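Surface-associated protein CshA (Streptococcus gordonii, PDB 5L2D) is a cell-wall-anchored streptococcal adhesin that binds host fibronectin, here represented by its non-repetitive domain 2. Local coordinates at residues A[197-205]-A[238-249]. Residues are numbered along the deposited sequence; the frame is centred on the assembly and turned at random.
Sequences PYTVMTEDM and GGLGSQVFGPII
The ring of Tyr198 reaches out from a short strand to meet Phe245, a residue at the far side of the break in strand 244-250, in an offset edge-to-face pair. Within this chain, strand 198-200 is an outer strand of a three-stranded antiparallel sheet in non-repetitive domain 2, with 244-250 at its centre and 172-177 on the other flank. The ring planes stand at 77°, and Phe245 CZ lies over one face of the tyrosine, 3.8 Å from Tyr198 CZ. With CG placed between backbone N and carbonyl carbon (chi1 65°), the tyrosine crosses Ile248 at about a right angle, with Ile248 CG2 beside its CD2. Its hydroxyl end comes to Leu240 CD1 and Gly238, whose N lies near the ring plane at the edge; Pro256 of the second subunit also packs on Tyr198 and Ile248. Pairing between the strands is brief: Ile249 N donates to Thr199 O at 3.0 Å, whereas the return bond from Thr199 N to Ile249 O is weak. Just past the strand, a further weak bond runs from Met201 N to Pro247 O. The chain then turns into a helix, and Thr202 at its N-cap accepts from Met205 N through OG1 (2.8 Å). Met201, bent at its thioether (chi3 -54°), brings CE to 3.9 Å from Ile249 CG1.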
ATOM      1  N   PRO A 197      14.186  -4.488 -13.271  1.00113.46           N
ATOM      2  CA  PRO A 197      14.616  -3.730 -12.062  1.00 96.44           C
ATOM      3  C   PRO A 197      13.799  -4.286 -10.895  1.00 92.08           C
ATOM      4  O   PRO A 197      14.202  -4.265  -9.727  1.00 90.29           O
ATOM      5  CB  PRO A 197      14.228  -2.284 -12.358  1.00 90.74           C
ATOM      6  CG  PRO A 197      13.212  -2.354 -13.454  1.00 98.89           C
ATOM      7  CD  PRO A 197      13.280  -3.695 -14.136  1.00103.20           C
ATOM      8  N   TYR A 198      12.634  -4.798 -11.271  1.00 82.15           N
ATOM      9  CA  TYR A 198      11.719  -5.491 -10.402  1.00 79.71           C
ATOM     10  C   TYR A 198      11.043  -6.480 -11.329  1.00 73.58           C
ATOM     11  O   TYR A 198      11.176  -6.339 -12.559  1.00 63.19           O
ATOM     12  CB  TYR A 198      10.686  -4.497  -9.849  1.00 81.32           C
ATOM     13  CG  TYR A 198       9.740  -3.856 -10.879  1.00 69.89           C
ATOM     14  CD1 TYR A 198      10.008  -2.604 -11.447  1.00 65.01           C
ATOM     15  CD2 TYR A 198       8.564  -4.490 -11.238  1.00 64.84           C
ATOM     16  CE1 TYR A 198       9.130  -2.022 -12.355  1.00 60.59           C
ATOM     17  CE2 TYR A 198       7.699  -3.923 -12.141  1.00 63.32           C
ATOM     18  CZ  TYR A 198       7.983  -2.698 -12.694  1.00 63.97           C
ATOM     19  OH  TYR A 198       7.069  -2.187 -13.586  1.00 72.24           O
ATOM     20  N   THR A 199      10.306  -7.439 -10.769  1.00 63.75           N
ATOM     21  CA  THR A 199       9.509  -8.326 -11.595  1.00 67.93           C
ATOM     22  C   THR A 199       8.090  -8.473 -11.080  1.00 69.57           C
ATOM     23  O   THR A 199       7.846  -8.451  -9.874  1.00 69.78           O
ATOM     24  CB  THR A 199      10.082  -9.733 -11.603  1.00 70.53           C
ATOM     25  OG1 THR A 199       9.905 -10.266 -10.302  1.00 74.18           O
ATOM     26  CG2 THR A 199      11.564  -9.721 -11.953  1.00 80.95           C
ATOM     27  N   VAL A 200       7.165  -8.715 -11.995  1.00 59.95           N
ATOM     28  CA  VAL A 200       5.778  -8.708 -11.635  1.00 58.09           C
ATOM     29  C   VAL A 200       5.320 -10.046 -11.054  1.00 58.28           C
ATOM     30  O   VAL A 200       5.560 -11.094 -11.627  1.00 69.93           O
ATOM     31  CB  VAL A 200       4.911  -8.342 -12.862  1.00 56.51           C
ATOM     32  CG1 VAL A 200       3.434  -8.366 -12.468  1.00 54.90           C
ATOM     33  CG2 VAL A 200       5.348  -6.991 -13.444  1.00 52.66           C
ATOM     34  N   MET A 201       4.613 -10.016  -9.945  1.00 56.86           N
ATOM     35  CA  MET A 201       4.104 -11.249  -9.361  1.00 58.98           C
ATOM     36  C   MET A 201       2.942 -11.815 -10.167  1.00 60.77           C
ATOM     37  O   MET A 201       2.063 -11.046 -10.528  1.00 71.03           O
ATOM     38  CB  MET A 201       3.645 -10.951  -7.934  1.00 57.76           C
ATOM     39  CG  MET A 201       3.127 -12.137  -7.160  1.00 56.29           C
ATOM     40  SD  MET A 201       2.449 -11.649  -5.568  1.00 62.68           S
ATOM     41  CE  MET A 201       3.842 -10.730  -4.891  1.00 55.18           C
ATOM     42  N   THR A 202       2.933 -13.144 -10.417  1.00 68.24           N
ATOM     43  CA  THR A 202       1.860 -13.857 -11.199  1.00 65.47           C
ATOM     44  C   THR A 202       1.280 -15.052 -10.466  1.00 65.31           C
ATOM     45  O   THR A 202       1.848 -15.454  -9.456  1.00 79.89           O
ATOM     46  CB  THR A 202       2.381 -14.432 -12.529  1.00 69.99           C
ATOM     47  OG1 THR A 202       3.040 -15.687 -12.287  1.00 88.97           O
ATOM     48  CG2 THR A 202       3.352 -13.451 -13.237  1.00 71.07           C
ATOM     49  N   GLU A 203       0.183 -15.638 -10.976  1.00 64.29           N
ATOM     50  CA  GLU A 203      -0.386 -16.900 -10.405  1.00 73.37           C
ATOM     51  C   GLU A 203       0.543 -18.118 -10.713  1.00 80.28           C
ATOM     52  O   GLU A 203       0.654 -19.027  -9.868  1.00 81.52           O
ATOM     53  CB  GLU A 203      -1.881 -17.164 -10.795  1.00 60.75           C
ATOM     54  N   ASP A 204       1.207 -18.134 -11.850  1.00 87.05           N
ATOM     55  CA  ASP A 204       2.090 -19.242 -12.112  1.00 89.32           C
ATOM     56  C   ASP A 204       3.147 -19.183 -11.040  1.00 85.59           C
ATOM     57  O   ASP A 204       3.594 -20.188 -10.539  1.00 86.19           O
ATOM     58  CB  ASP A 204       2.732 -19.111 -13.487  1.00 73.83           C
ATOM     59  N   MET A 205       3.535 -17.972 -10.701  1.00 79.22           N
ATOM     60  CA  MET A 205       4.555 -17.704  -9.719  1.00 77.49           C
ATOM     61  C   MET A 205       4.128 -17.987  -8.304  1.00 80.03           C
ATOM     62  O   MET A 205       4.947 -18.259  -7.462  1.00 87.34           O
ATOM     63  CB  MET A 205       4.927 -16.239  -9.823  1.00 72.15           C
ATOM     64  CG  MET A 205       6.329 -15.911  -9.412  1.00 76.29           C
ATOM     65  SD  MET A 205       6.774 -14.260  -9.930  1.00 85.88           S
ATOM     66  CE  MET A 205       6.792 -14.414 -11.698  1.00 71.98           C
ATOM     67  N   GLY A 238       3.953  -3.741 -14.023  1.00 56.02           N
ATOM     68  CA  GLY A 238       3.040  -4.003 -12.932  1.00 62.18           C
ATOM     69  C   GLY A 238       1.936  -2.992 -12.810  1.00 61.85           C
ATOM     70  O   GLY A 238       1.360  -2.824 -11.770  1.00 60.77           O
ATOM     71  N   GLY A 239       1.645  -2.312 -13.893  1.00 59.15           N
ATOM     72  CA  GLY A 239       0.619  -1.262 -13.882  1.00 58.15           C
ATOM     73  C   GLY A 239       1.097   0.162 -14.126  1.00 57.50           C
ATOM     74  O   GLY A 239       0.414   1.092 -13.747  1.00 58.78           O
ATOM     75  N   LEU A 240       2.258   0.355 -14.740  1.00 57.72           N
ATOM     76  CA  LEU A 240       2.715   1.702 -15.048  1.00 57.06           C
ATOM     77  C   LEU A 240       1.834   2.224 -16.153  1.00 62.61           C
ATOM     78  O   LEU A 240       1.229   1.428 -16.906  1.00 60.63           O
ATOM     79  CB  LEU A 240       4.162   1.705 -15.513  1.00 60.41           C
ATOM     80  CG  LEU A 240       5.182   1.217 -14.472  1.00 61.64           C
ATOM     81  CD1 LEU A 240       6.565   1.071 -15.097  1.00 60.16           C
ATOM     82  CD2 LEU A 240       5.255   2.181 -13.308  1.00 68.10           C
ATOM     83  N   GLY A 241       1.728   3.555 -16.226  1.00 61.35           N
ATOM     84  CA  GLY A 241       0.684   4.218 -17.039  1.00 57.95           C
ATOM     85  C   GLY A 241      -0.727   4.206 -16.443  1.00 60.93           C
ATOM     86  O   GLY A 241      -1.636   4.905 -16.937  1.00 62.95           O
ATOM     87  N   SER A 242      -0.917   3.442 -15.365  1.00 54.48           N
ATOM     88  CA  SER A 242      -2.205   3.299 -14.760  1.00 46.81           C
ATOM     89  C   SER A 242      -2.185   3.798 -13.355  1.00 48.89           C
ATOM     90  O   SER A 242      -1.183   4.308 -12.858  1.00 61.73           O
ATOM     91  CB  SER A 242      -2.626   1.856 -14.790  1.00 43.98           C
ATOM     92  OG  SER A 242      -2.395   1.221 -13.566  1.00 43.55           O
ATOM     93  N   GLN A 243      -3.325   3.654 -12.720  1.00 49.91           N
ATOM     94  CA  GLN A 243      -3.534   4.178 -11.409  1.00 54.70           C
ATOM     95  C   GLN A 243      -3.314   3.142 -10.342  1.00 50.92           C
ATOM     96  O   GLN A 243      -3.436   3.436  -9.166  1.00 51.60           O
ATOM     97  CB  GLN A 243      -4.967   4.690 -11.310  1.00 55.69           C
ATOM     98  CG  GLN A 243      -5.219   5.949 -12.125  1.00 61.71           C
ATOM     99  CD  GLN A 243      -6.530   6.585 -11.749  1.00 62.43           C
ATOM    100  OE1 GLN A 243      -7.503   5.870 -11.459  1.00 59.36           O
ATOM    101  NE2 GLN A 243      -6.559   7.924 -11.693  1.00 58.97           N
ATOM    102  N   VAL A 244      -3.066   1.914 -10.732  1.00 50.36           N
ATOM    103  CA  VAL A 244      -2.785   0.916  -9.737  1.00 58.69           C
ATOM    104  C   VAL A 244      -1.580   0.071 -10.113  1.00 63.49           C
ATOM    105  O   VAL A 244      -1.602  -0.678 -11.112  1.00 67.62           O
ATOM    106  CB  VAL A 244      -4.034   0.118  -9.302  1.00 57.57           C
ATOM    107  CG1 VAL A 244      -5.119   0.236 -10.300  1.00 62.09           C
ATOM    108  CG2 VAL A 244      -3.725  -1.325  -9.017  1.00 57.61           C
ATOM    109  N   PHE A 245      -0.536   0.240  -9.280  1.00 62.32           N
ATOM    110  CA  PHE A 245       0.725  -0.485  -9.394  1.00 60.23           C
ATOM    111  C   PHE A 245       0.682  -1.684  -8.505  1.00 61.58           C
ATOM    112  O   PHE A 245       0.834  -1.583  -7.291  1.00 51.14           O
ATOM    113  CB  PHE A 245       1.825   0.384  -8.991  1.00 58.70           C
ATOM    114  CG  PHE A 245       3.119  -0.122  -9.395  1.00 66.09           C
ATOM    115  CD1 PHE A 245       3.388  -0.314 -10.725  1.00 65.50           C
ATOM    116  CD2 PHE A 245       4.112  -0.363  -8.449  1.00 64.65           C
ATOM    117  CE1 PHE A 245       4.639  -0.755 -11.119  1.00 72.42           C
ATOM    118  CE2 PHE A 245       5.355  -0.795  -8.834  1.00 58.03           C
ATOM    119  CZ  PHE A 245       5.626  -0.998 -10.169  1.00 61.35           C
ATOM    120  N   GLY A 246       0.346  -2.804  -9.160  1.00 82.75           N
ATOM    121  CA  GLY A 246      -0.280  -3.998  -8.537  1.00 69.85           C
ATOM    122  C   GLY A 246       0.957  -4.567  -7.993  1.00 58.29           C
ATOM    123  O   GLY A 246       2.003  -3.956  -8.242  1.00 57.43           O
ATOM    124  N   PRO A 247       0.861  -5.692  -7.278  1.00 55.10           N
ATOM    125  CA  PRO A 247       1.942  -6.325  -6.509  1.00 58.58           C
ATOM    126  C   PRO A 247       3.191  -6.742  -7.328  1.00 57.96           C
ATOM    127  O   PRO A 247       3.076  -7.531  -8.268  1.00 64.66           O
ATOM    128  CB  PRO A 247       1.264  -7.557  -5.921  1.00 56.00           C
ATOM    129  CG  PRO A 247       0.202  -7.895  -6.901  1.00 61.77           C
ATOM    130  CD  PRO A 247      -0.329  -6.553  -7.334  1.00 64.90           C
ATOM    131  N   ILE A 248       4.348  -6.174  -6.980  1.00 56.54           N
ATOM    132  CA  ILE A 248       5.650  -6.650  -7.460  1.00 60.51           C
ATOM    133  C   ILE A 248       6.433  -7.497  -6.444  1.00 64.08           C
ATOM    134  O   ILE A 248       6.078  -7.615  -5.273  1.00 63.27           O
ATOM    135  CB  ILE A 248       6.593  -5.502  -7.804  1.00 60.06           C
ATOM    136  CG1 ILE A 248       6.775  -4.554  -6.606  1.00 67.38           C
ATOM    137  CG2 ILE A 248       6.097  -4.808  -9.035  1.00 65.58           C
ATOM    138  CD1 ILE A 248       8.140  -3.905  -6.527  1.00 69.25           C
ATOM    139  N   ILE A 249       7.519  -8.070  -6.943  1.00 78.21           N
ATOM    140  CA  ILE A 249       8.559  -8.743  -6.156  1.00 76.32           C
ATOM    141  C   ILE A 249       9.904  -8.003  -6.316  1.00 74.62           C
ATOM    142  O   ILE A 249      10.349  -7.649  -7.447  1.00 63.68           O
ATOM    143  CB  ILE A 249       8.607 -10.209  -6.606  1.00 75.48           C
ATOM    144  CG1 ILE A 249       7.695 -11.018  -5.689  1.00 84.01           C
ATOM    145  CG2 ILE A 249      10.011 -10.757  -6.636  1.00 77.18           C
ATOM    146  CD1 ILE A 249       7.428 -12.423  -6.173  1.00 90.56           C
TER